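Local coordinates for protein member of DUF4221 family (Bacteroides vulgatus, PDB 3S9J) that is of unknown function but folds as a six-bladed beta-propeller of the DUF4221 family, at residues Ile231-Ser243 against Ile307-Lys320. Residues are numbered along the deposited sequence; the frame is centred on the assembly and turned at random. Where two conformers were deposited one is given.
Sequences IRWYNAKSRYLKS and IVLNADFEIIGETK
Neighbouring propeller blades meet here, through the stacked rings of Tyr234 and Phe313 and a polar cluster where Glu318 meets Ser238 and Arg239: the outermost strand 231-235 and the loop after it lie against the hairpin of strands 304-309 and 315-321. No backbone-to-backbone hydrogen bond joins the segments.

The rings of Tyr234 and Phe313 form an offset stack, centroids 4.7 Å apart and planes inclined by 21°. Phe313 CB also sits over the tyrosine face, 3.8 Å from the Tyr234 ring centroid, while Arg232 NE donates to Tyr234 OH. Farther along, Ile307 CD1 lies 3.6 Å from Ala236 O, and one water links the carbonyls of Asn235 and Phe313.

In the polar cluster the buried Glu318 carboxylate, on an extended chain with CG anti to its backbone N (chi1 -179°), is gripped through both oxygens. Glu318 OE2 accepts a hydrogen bond from Ser238 OG on its syn lone pair (2.5 Å) and is also hydrogen-bonded to Ser305 OG. Glu318 OE1 receives Arg239 N on its syn side at 2.8 Å. In the Arg239 conformer described, NE makes a less straight 3.0 Å salt bridge to Glu318 OE1 from the anti side, 30° out of the carboxylate plane; NH2 bonds to Gln5 O and to a second water, which donates to Lys237 O and Glu318 OE1. A glutamine in place of Glu318 would probably leave Arg239 without its charge partner here. Lys320 CD and, in that conformer, Arg239 CG rest over opposite Tyr240 faces.

Ser238 OG, accepting from Tyr240 N, closes an ST turn; the whole joins adjacent four-stranded antiparallel blades, as expected in a six-bladed beta-propeller.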
ATOM      1  N   ILE A 231      18.301 -11.485  -4.093  1.00 37.84           N
ATOM      2  CA  ILE A 231      16.923 -11.617  -4.506  1.00 39.65           C
ATOM      3  C   ILE A 231      16.546 -13.054  -4.867  1.00 39.58           C
ATOM      4  O   ILE A 231      17.329 -13.775  -5.509  1.00 41.11           O
ATOM      5  CB  ILE A 231      16.682 -10.756  -5.775  1.00 41.76           C
ATOM      6  CG1 ILE A 231      17.031  -9.289  -5.519  1.00 46.56           C
ATOM      7  CG2 ILE A 231      15.249 -10.872  -6.241  1.00 44.77           C
ATOM      8  CD1 ILE A 231      16.504  -8.758  -4.264  1.00 44.54           C
ATOM      9  N   ARG A 232      15.340 -13.454  -4.458  1.00 37.53           N
ATOM     10  CA  ARG A 232      14.715 -14.714  -4.868  1.00 40.00           C
ATOM     11  C   ARG A 232      13.337 -14.409  -5.457  1.00 37.40           C
ATOM     12  O   ARG A 232      12.681 -13.446  -5.048  1.00 36.82           O
ATOM     13  CB  ARG A 232      14.538 -15.656  -3.660  1.00 39.47           C
ATOM     14  CG  ARG A 232      15.827 -16.137  -3.061  1.00 51.66           C
ATOM     15  CD  ARG A 232      15.594 -17.226  -2.003  1.00 56.44           C
ATOM     16  NE  ARG A 232      14.670 -16.875  -0.910  1.00 55.02           N
ATOM     17  CZ  ARG A 232      14.925 -15.992   0.062  1.00 56.60           C
ATOM     18  NH1 ARG A 232      16.058 -15.296   0.078  1.00 62.68           N
ATOM     19  NH2 ARG A 232      14.040 -15.795   1.031  1.00 48.66           N
ATOM     20  N   TRP A 233      12.902 -15.232  -6.404  1.00 35.37           N
ATOM     21  CA  TRP A 233      11.619 -15.019  -7.056  1.00 35.34           C
ATOM     22  C   TRP A 233      10.721 -16.222  -6.833  1.00 36.29           C
ATOM     23  O   TRP A 233      11.189 -17.364  -6.896  1.00 35.83           O
ATOM     24  CB  TRP A 233      11.805 -14.785  -8.554  1.00 37.06           C
ATOM     25  CG  TRP A 233      12.570 -13.543  -8.881  1.00 39.59           C
ATOM     26  CD1 TRP A 233      13.916 -13.431  -9.054  1.00 43.53           C
ATOM     27  CD2 TRP A 233      12.026 -12.244  -9.078  1.00 34.35           C
ATOM     28  NE1 TRP A 233      14.243 -12.136  -9.353  1.00 40.93           N
ATOM     29  CE2 TRP A 233      13.097 -11.385  -9.367  1.00 39.99           C
ATOM     30  CE3 TRP A 233      10.728 -11.717  -9.028  1.00 36.37           C
ATOM     31  CZ2 TRP A 233      12.916 -10.026  -9.613  1.00 40.51           C
ATOM     32  CZ3 TRP A 233      10.547 -10.355  -9.286  1.00 38.67           C
ATOM     33  CH2 TRP A 233      11.634  -9.531  -9.574  1.00 36.25           C
ATOM     34  N   TYR A 234       9.442 -15.952  -6.565  1.00 34.96           N
ATOM     35  CA  TYR A 234       8.436 -16.983  -6.348  1.00 34.67           C
ATOM     36  C   TYR A 234       7.194 -16.696  -7.171  1.00 36.73           C
ATOM     37  O   TYR A 234       6.706 -15.564  -7.217  1.00 34.93           O
ATOM     38  CB  TYR A 234       8.024 -17.048  -4.889  1.00 36.15           C
ATOM     39  CG  TYR A 234       9.143 -17.406  -3.952  1.00 37.23           C
ATOM     40  CD1 TYR A 234       9.479 -18.729  -3.726  1.00 40.65           C
ATOM     41  CD2 TYR A 234       9.847 -16.420  -3.272  1.00 37.97           C
ATOM     42  CE1 TYR A 234      10.502 -19.067  -2.862  1.00 43.66           C
ATOM     43  CE2 TYR A 234      10.877 -16.750  -2.406  1.00 36.41           C
ATOM     44  CZ  TYR A 234      11.199 -18.076  -2.209  1.00 44.59           C
ATOM     45  OH  TYR A 234      12.200 -18.409  -1.332  1.00 45.14           O
ATOM     46  N   ASN A 235       6.673 -17.735  -7.806  1.00 37.08           N
ATOM     47  CA  ASN A 235       5.449 -17.581  -8.575  1.00 38.08           C
ATOM     48  C   ASN A 235       4.276 -17.202  -7.683  1.00 35.05           C
ATOM     49  O   ASN A 235       4.038 -17.825  -6.654  1.00 35.21           O
ATOM     50  CB  ASN A 235       5.107 -18.879  -9.301  1.00 39.66           C
ATOM     51  CG  ASN A 235       3.883 -18.727 -10.186  1.00 48.02           C
ATOM     52  OD1 ASN A 235       2.823 -19.265  -9.886  1.00 57.51           O
ATOM     53  ND2 ASN A 235       4.019 -17.952 -11.254  1.00 49.97           N
ATOM     54  N   ALA A 236       3.524 -16.189  -8.090  1.00 33.92           N
ATOM     55  CA  ALA A 236       2.374 -15.742  -7.329  1.00 33.34           C
ATOM     56  C   ALA A 236       1.280 -15.323  -8.304  1.00 32.23           C
ATOM     57  O   ALA A 236       0.689 -14.262  -8.169  1.00 31.35           O
ATOM     58  CB  ALA A 236       2.759 -14.586  -6.406  1.00 31.68           C
ATOM     59  N   LYS A 237       1.026 -16.187  -9.286  1.00 34.28           N
ATOM     60  CA  LYS A 237       0.069 -15.928 -10.368  1.00 34.56           C
ATOM     61  C   LYS A 237      -1.328 -16.365  -9.961  1.00 33.86           C
ATOM     62  O   LYS A 237      -1.510 -17.446  -9.384  1.00 35.28           O
ATOM     63  CB  LYS A 237       0.514 -16.719 -11.620  1.00 36.83           C
ATOM     64  CG  LYS A 237      -0.494 -16.780 -12.742  1.00 35.63           C
ATOM     65  CD  LYS A 237      -0.002 -17.635 -13.914  1.00 35.51           C
ATOM     66  CE  LYS A 237      -1.121 -17.770 -14.940  1.00 36.10           C
ATOM     67  NZ  LYS A 237      -2.360 -18.433 -14.418  1.00 36.20           N
ATOM     68  N   SER A 238      -2.317 -15.555 -10.305  1.00 30.53           N
ATOM     69  CA  SER A 238      -3.723 -15.918 -10.160  1.00 29.47           C
ATOM     70  C   SER A 238      -4.125 -17.019 -11.162  1.00 31.51           C
ATOM     71  O   SER A 238      -3.776 -16.932 -12.346  1.00 32.82           O
ATOM     72  CB  SER A 238      -4.608 -14.722 -10.451  1.00 27.70           C
ATOM     73  OG  SER A 238      -5.969 -15.121 -10.527  1.00 29.32           O
ATOM     74  N   ARG A 239      -4.888 -18.008 -10.681  1.00 32.20           N
ATOM     75  CA  ARG A 239      -5.401 -19.046 -11.583  0.50 33.71           C
ATOM     76  C   ARG A 239      -6.422 -18.504 -12.587  1.00 35.00           C
ATOM     77  O   ARG A 239      -6.720 -19.178 -13.562  1.00 31.99           O
ATOM     78  CB  ARG A 239      -5.993 -20.229 -10.800  0.50 35.14           C
ATOM     79  CG  ARG A 239      -7.277 -19.933 -10.016  0.50 34.03           C
ATOM     80  CD  ARG A 239      -7.358 -20.852  -8.783  0.50 41.99           C
ATOM     81  NE  ARG A 239      -6.212 -20.655  -7.890  0.50 37.61           N
ATOM     82  CZ  ARG A 239      -5.836 -21.494  -6.927  0.50 42.22           C
ATOM     83  NH1 ARG A 239      -6.507 -22.612  -6.705  0.50 41.59           N
ATOM     84  NH2 ARG A 239      -4.778 -21.203  -6.183  0.50 43.66           N
ATOM     85  N   TYR A 240      -6.927 -17.291 -12.375  1.00 32.46           N
ATOM     86  CA  TYR A 240      -7.942 -16.715 -13.240  1.00 34.82           C
ATOM     87  C   TYR A 240      -7.368 -15.809 -14.306  1.00 33.85           C
ATOM     88  O   TYR A 240      -8.103 -15.398 -15.175  1.00 37.24           O
ATOM     89  CB  TYR A 240      -8.969 -15.943 -12.405  1.00 35.91           C
ATOM     90  CG  TYR A 240      -9.583 -16.814 -11.347  1.00 39.48           C
ATOM     91  CD1 TYR A 240     -10.416 -17.869 -11.707  1.00 41.92           C
ATOM     92  CD2 TYR A 240      -9.319 -16.613  -9.987  1.00 36.82           C
ATOM     93  CE1 TYR A 240     -10.970 -18.702 -10.775  1.00 48.99           C
ATOM     94  CE2 TYR A 240      -9.875 -17.469  -9.028  1.00 42.21           C
ATOM     95  CZ  TYR A 240     -10.715 -18.501  -9.437  1.00 51.34           C
ATOM     96  OH  TYR A 240     -11.286 -19.363  -8.527  1.00 56.52           O
ATOM     97  N   LEU A 241      -6.060 -15.539 -14.253  1.00 33.16           N
ATOM     98  CA  LEU A 241      -5.401 -14.608 -15.178  1.00 31.43           C
ATOM     99  C   LEU A 241      -4.361 -15.288 -16.039  1.00 33.45           C
ATOM    100  O   LEU A 241      -3.652 -16.182 -15.601  1.00 34.01           O
ATOM    101  CB  LEU A 241      -4.679 -13.478 -14.410  1.00 31.52           C
ATOM    102  CG  LEU A 241      -5.536 -12.586 -13.514  1.00 32.15           C
ATOM    103  CD1 LEU A 241      -4.644 -11.554 -12.812  1.00 28.56           C
ATOM    104  CD2 LEU A 241      -6.663 -11.940 -14.335  1.00 29.32           C
ATOM    105  N   LYS A 242      -4.265 -14.814 -17.267  1.00 34.96           N
ATOM    106  CA  LYS A 242      -3.198 -15.183 -18.181  1.00 39.63           C
ATOM    107  C   LYS A 242      -1.874 -14.723 -17.562  1.00 38.19           C
ATOM    108  O   LYS A 242      -1.833 -13.679 -16.892  1.00 36.93           O
ATOM    109  CB  LYS A 242      -3.464 -14.435 -19.491  1.00 42.48           C
ATOM    110  CG  LYS A 242      -2.703 -14.885 -20.672  1.00 50.54           C
ATOM    111  CD  LYS A 242      -2.987 -13.956 -21.868  1.00 62.21           C
ATOM    112  CE  LYS A 242      -2.234 -14.411 -23.107  1.00 63.29           C
ATOM    113  NZ  LYS A 242      -2.746 -15.726 -23.528  1.00 69.47           N
ATOM    114  N   SER A 243      -0.809 -15.476 -17.781  1.00 36.35           N
ATOM    115  CA  SER A 243       0.523 -15.061 -17.322  1.00 37.29           C
ATOM    116  C   SER A 243       0.879 -13.699 -17.898  1.00 37.93           C
ATOM    117  O   SER A 243       0.535 -13.397 -19.041  1.00 36.13           O
ATOM    118  CB  SER A 243       1.577 -16.109 -17.690  1.00 40.85           C
ATOM    119  OG  SER A 243       2.865 -15.611 -17.422  1.00 42.85           O
ATOM    120  N   ILE A 307      -5.025 -14.213  -3.477  1.00 28.30           N
ATOM    121  CA  ILE A 307      -4.188 -15.401  -3.438  1.00 28.36           C
ATOM    122  C   ILE A 307      -3.562 -15.505  -2.042  1.00 29.16           C
ATOM    123  O   ILE A 307      -3.024 -14.525  -1.534  1.00 28.50           O
ATOM    124  CB  ILE A 307      -3.047 -15.302  -4.475  1.00 28.54           C
ATOM    125  CG1 ILE A 307      -3.604 -15.062  -5.888  1.00 31.76           C
ATOM    126  CG2 ILE A 307      -2.136 -16.518  -4.364  1.00 29.36           C
ATOM    127  CD1 ILE A 307      -2.641 -14.376  -6.872  1.00 32.60           C
ATOM    128  N   VAL A 308      -3.631 -16.684  -1.438  1.00 31.31           N
ATOM    129  CA  VAL A 308      -3.012 -16.947  -0.147  1.00 31.26           C
ATOM    130  C   VAL A 308      -1.734 -17.766  -0.359  1.00 32.49           C
ATOM    131  O   VAL A 308      -1.768 -18.806  -1.002  1.00 34.49           O
ATOM    132  CB  VAL A 308      -3.964 -17.703   0.808  1.00 34.72           C
ATOM    133  CG1 VAL A 308      -3.282 -17.907   2.172  1.00 33.66           C
ATOM    134  CG2 VAL A 308      -5.287 -16.931   0.980  1.00 32.60           C
ATOM    135  N   LEU A 309      -0.606 -17.285   0.156  1.00 31.13           N
ATOM    136  CA  LEU A 309       0.652 -18.010   0.075  1.00 32.22           C
ATOM    137  C   LEU A 309       1.121 -18.310   1.496  1.00 35.05           C
ATOM    138  O   LEU A 309       0.928 -17.491   2.407  1.00 33.87           O
ATOM    139  CB  LEU A 309       1.723 -17.190  -0.643  1.00 32.93           C
ATOM    140  CG  LEU A 309       1.406 -16.748  -2.077  1.00 31.93           C
ATOM    141  CD1 LEU A 309       0.805 -15.312  -2.135  1.00 31.03           C
ATOM    142  CD2 LEU A 309       2.656 -16.870  -2.973  1.00 33.23           C
ATOM    143  N   ASN A 310       1.739 -19.467   1.693  1.00 36.49           N
ATOM    144  CA  ASN A 310       2.270 -19.782   3.013  1.00 36.53           C
ATOM    145  C   ASN A 310       3.639 -19.125   3.196  1.00 34.53           C
ATOM    146  O   ASN A 310       4.083 -18.388   2.319  1.00 34.82           O
ATOM    147  CB  ASN A 310       2.291 -21.307   3.275  1.00 35.72           C
ATOM    148  CG  ASN A 310       3.230 -22.060   2.358  1.00 39.81           C
ATOM    149  OD1 ASN A 310       4.147 -21.489   1.763  1.00 40.41           O
ATOM    150  ND2 ASN A 310       3.019 -23.369   2.262  1.00 39.59           N
ATOM    151  N   ALA A 311       4.317 -19.410   4.309  1.00 36.37           N
ATOM    152  CA  ALA A 311       5.567 -18.711   4.659  1.00 35.40           C
ATOM    153  C   ALA A 311       6.717 -19.064   3.716  1.00 39.69           C
ATOM    154  O   ALA A 311       7.710 -18.335   3.639  1.00 41.93           O
ATOM    155  CB  ALA A 311       5.945 -18.967   6.123  1.00 37.10           C
ATOM    156  N   ASP A 312       6.568 -20.165   2.978  1.00 39.78           N
ATOM    157  CA  ASP A 312       7.558 -20.573   1.998  1.00 41.05           C
ATOM    158  C   ASP A 312       7.211 -20.091   0.595  1.00 38.97           C
ATOM    159  O   ASP A 312       7.843 -20.497  -0.371  1.00 39.02           O
ATOM    160  CB  ASP A 312       7.691 -22.094   2.000  1.00 44.40           C
ATOM    161  CG  ASP A 312       8.198 -22.648   3.335  1.00 50.97           C
ATOM    162  OD1 ASP A 312       9.158 -22.093   3.916  1.00 58.23           O
ATOM    163  OD2 ASP A 312       7.637 -23.662   3.786  1.00 53.06           O
ATOM    164  N   PHE A 313       6.221 -19.208   0.501  1.00 36.64           N
ATOM    165  CA  PHE A 313       5.741 -18.641  -0.752  1.00 37.27           C
ATOM    166  C   PHE A 313       5.164 -19.663  -1.712  1.00 38.74           C
ATOM    167  O   PHE A 313       5.260 -19.503  -2.927  1.00 40.03           O
ATOM    168  CB  PHE A 313       6.816 -17.783  -1.406  1.00 38.97           C
ATOM    169  CG  PHE A 313       7.251 -16.640  -0.539  1.00 37.83           C
ATOM    170  CD1 PHE A 313       6.495 -15.488  -0.466  1.00 35.91           C
ATOM    171  CD2 PHE A 313       8.367 -16.756   0.262  1.00 37.50           C
ATOM    172  CE1 PHE A 313       6.891 -14.441   0.356  1.00 35.11           C
ATOM    173  CE2 PHE A 313       8.754 -15.735   1.088  1.00 39.05           C
ATOM    174  CZ  PHE A 313       8.027 -14.580   1.134  1.00 36.49           C
ATOM    175  N   GLU A 314       4.541 -20.699  -1.146  1.00 40.00           N
ATOM    176  CA  GLU A 314       3.757 -21.635  -1.916  1.00 39.95           C
ATOM    177  C   GLU A 314       2.309 -21.162  -1.908  1.00 37.93           C
ATOM    178  O   GLU A 314       1.770 -20.809  -0.862  1.00 38.08           O
ATOM    179  CB  GLU A 314       3.874 -23.042  -1.322  1.00 42.50           C
ATOM    180  CG  GLU A 314       5.319 -23.562  -1.312  1.00 46.81           C
ATOM    181  CD  GLU A 314       5.523 -24.798  -0.453  1.00 53.99           C
ATOM    182  OE1 GLU A 314       4.661 -25.103   0.407  1.00 48.97           O
ATOM    183  OE2 GLU A 314       6.574 -25.449  -0.637  1.00 56.13           O
ATOM    184  N   ILE A 315       1.683 -21.131  -3.081  1.00 37.34           N
ATOM    185  CA  ILE A 315       0.260 -20.795  -3.178  1.00 37.22           C
ATOM    186  C   ILE A 315      -0.572 -21.926  -2.560  1.00 38.36           C
ATOM    187  O   ILE A 315      -0.456 -23.083  -2.980  1.00 38.91           O
ATOM    188  CB  ILE A 315      -0.182 -20.579  -4.637  1.00 39.56           C
ATOM    189  CG1 ILE A 315       0.573 -19.407  -5.268  1.00 38.91           C
ATOM    190  CG2 ILE A 315      -1.709 -20.309  -4.710  1.00 37.30           C
ATOM    191  CD1 ILE A 315       0.370 -19.310  -6.763  1.00 36.48           C
ATOM    192  N   ILE A 316      -1.379 -21.601  -1.554  1.00 36.16           N
ATOM    193  CA  ILE A 316      -2.218 -22.587  -0.870  1.00 38.86           C
ATOM    194  C   ILE A 316      -3.718 -22.383  -1.131  1.00 38.66           C
ATOM    195  O   ILE A 316      -4.535 -23.227  -0.776  1.00 38.70           O
ATOM    196  CB  ILE A 316      -1.914 -22.695   0.647  1.00 39.23           C
ATOM    197  CG1 ILE A 316      -2.022 -21.336   1.372  1.00 37.12           C
ATOM    198  CG2 ILE A 316      -0.551 -23.306   0.842  1.00 41.46           C
ATOM    199  CD1 ILE A 316      -2.114 -21.468   2.905  1.00 37.08           C
ATOM    200  N   GLY A 317      -4.077 -21.269  -1.768  1.00 36.93           N
ATOM    201  CA  GLY A 317      -5.451 -21.053  -2.168  1.00 36.15           C
ATOM    202  C   GLY A 317      -5.667 -19.707  -2.810  1.00 33.26           C
ATOM    203  O   GLY A 317      -4.769 -18.842  -2.824  1.00 33.00           O
ATOM    204  N   GLU A 318      -6.864 -19.530  -3.355  1.00 33.19           N
ATOM    205  CA  GLU A 318      -7.221 -18.282  -3.991  1.00 31.46           C
ATOM    206  C   GLU A 318      -8.717 -18.144  -3.997  1.00 32.98           C
ATOM    207  O   GLU A 318      -9.422 -19.073  -4.421  1.00 32.04           O
ATOM    208  CB  GLU A 318      -6.665 -18.212  -5.426  1.00 32.90           C
ATOM    209  CG  GLU A 318      -6.984 -16.896  -6.139  1.00 31.42           C
ATOM    210  CD  GLU A 318      -6.370 -16.753  -7.526  1.00 32.21           C
ATOM    211  OE1 GLU A 318      -5.692 -17.696  -8.004  1.00 33.77           O
ATOM    212  OE2 GLU A 318      -6.572 -15.664  -8.123  1.00 32.71           O
ATOM    213  N   THR A 319      -9.210 -16.989  -3.563  1.00 30.59           N
ATOM    214  CA  THR A 319     -10.646 -16.767  -3.491  1.00 32.41           C
ATOM    215  C   THR A 319     -11.023 -15.563  -4.343  1.00 31.74           C
ATOM    216  O   THR A 319     -10.377 -14.527  -4.282  1.00 30.73           O
ATOM    217  CB  THR A 319     -11.078 -16.575  -2.033  1.00 34.48           C
ATOM    218  OG1 THR A 319     -10.924 -17.821  -1.344  1.00 33.81           O
ATOM    219  CG2 THR A 319     -12.517 -16.089  -1.941  1.00 32.02           C
ATOM    220  N   LYS A 320     -12.067 -15.706  -5.151  1.00 32.30           N
ATOM    221  CA  LYS A 320     -12.520 -14.640  -6.055  1.00 32.04           C
ATOM    222  C   LYS A 320     -13.624 -13.847  -5.356  1.00 32.45           C
ATOM    223  O   LYS A 320     -14.410 -14.393  -4.583  1.00 32.20           O
ATOM    224  CB  LYS A 320     -13.031 -15.257  -7.373  1.00 36.23           C
ATOM    225  CG  LYS A 320     -13.049 -14.330  -8.606  1.00 46.39           C
ATOM    226  CD  LYS A 320     -12.886 -15.183  -9.904  1.00 56.26           C
ATOM    227  CE  LYS A 320     -13.792 -14.750 -11.041  1.00 63.06           C
ATOM    228  NZ  LYS A 320     -13.626 -13.319 -11.423  1.00 69.22           N
TER
HETATM  229  O   HOH W   1       5.064 -19.952  -5.424  1.00 40.49           O
HETATM  230  O   HOH W   2      -3.439 -18.836  -7.475  1.00 42.13           O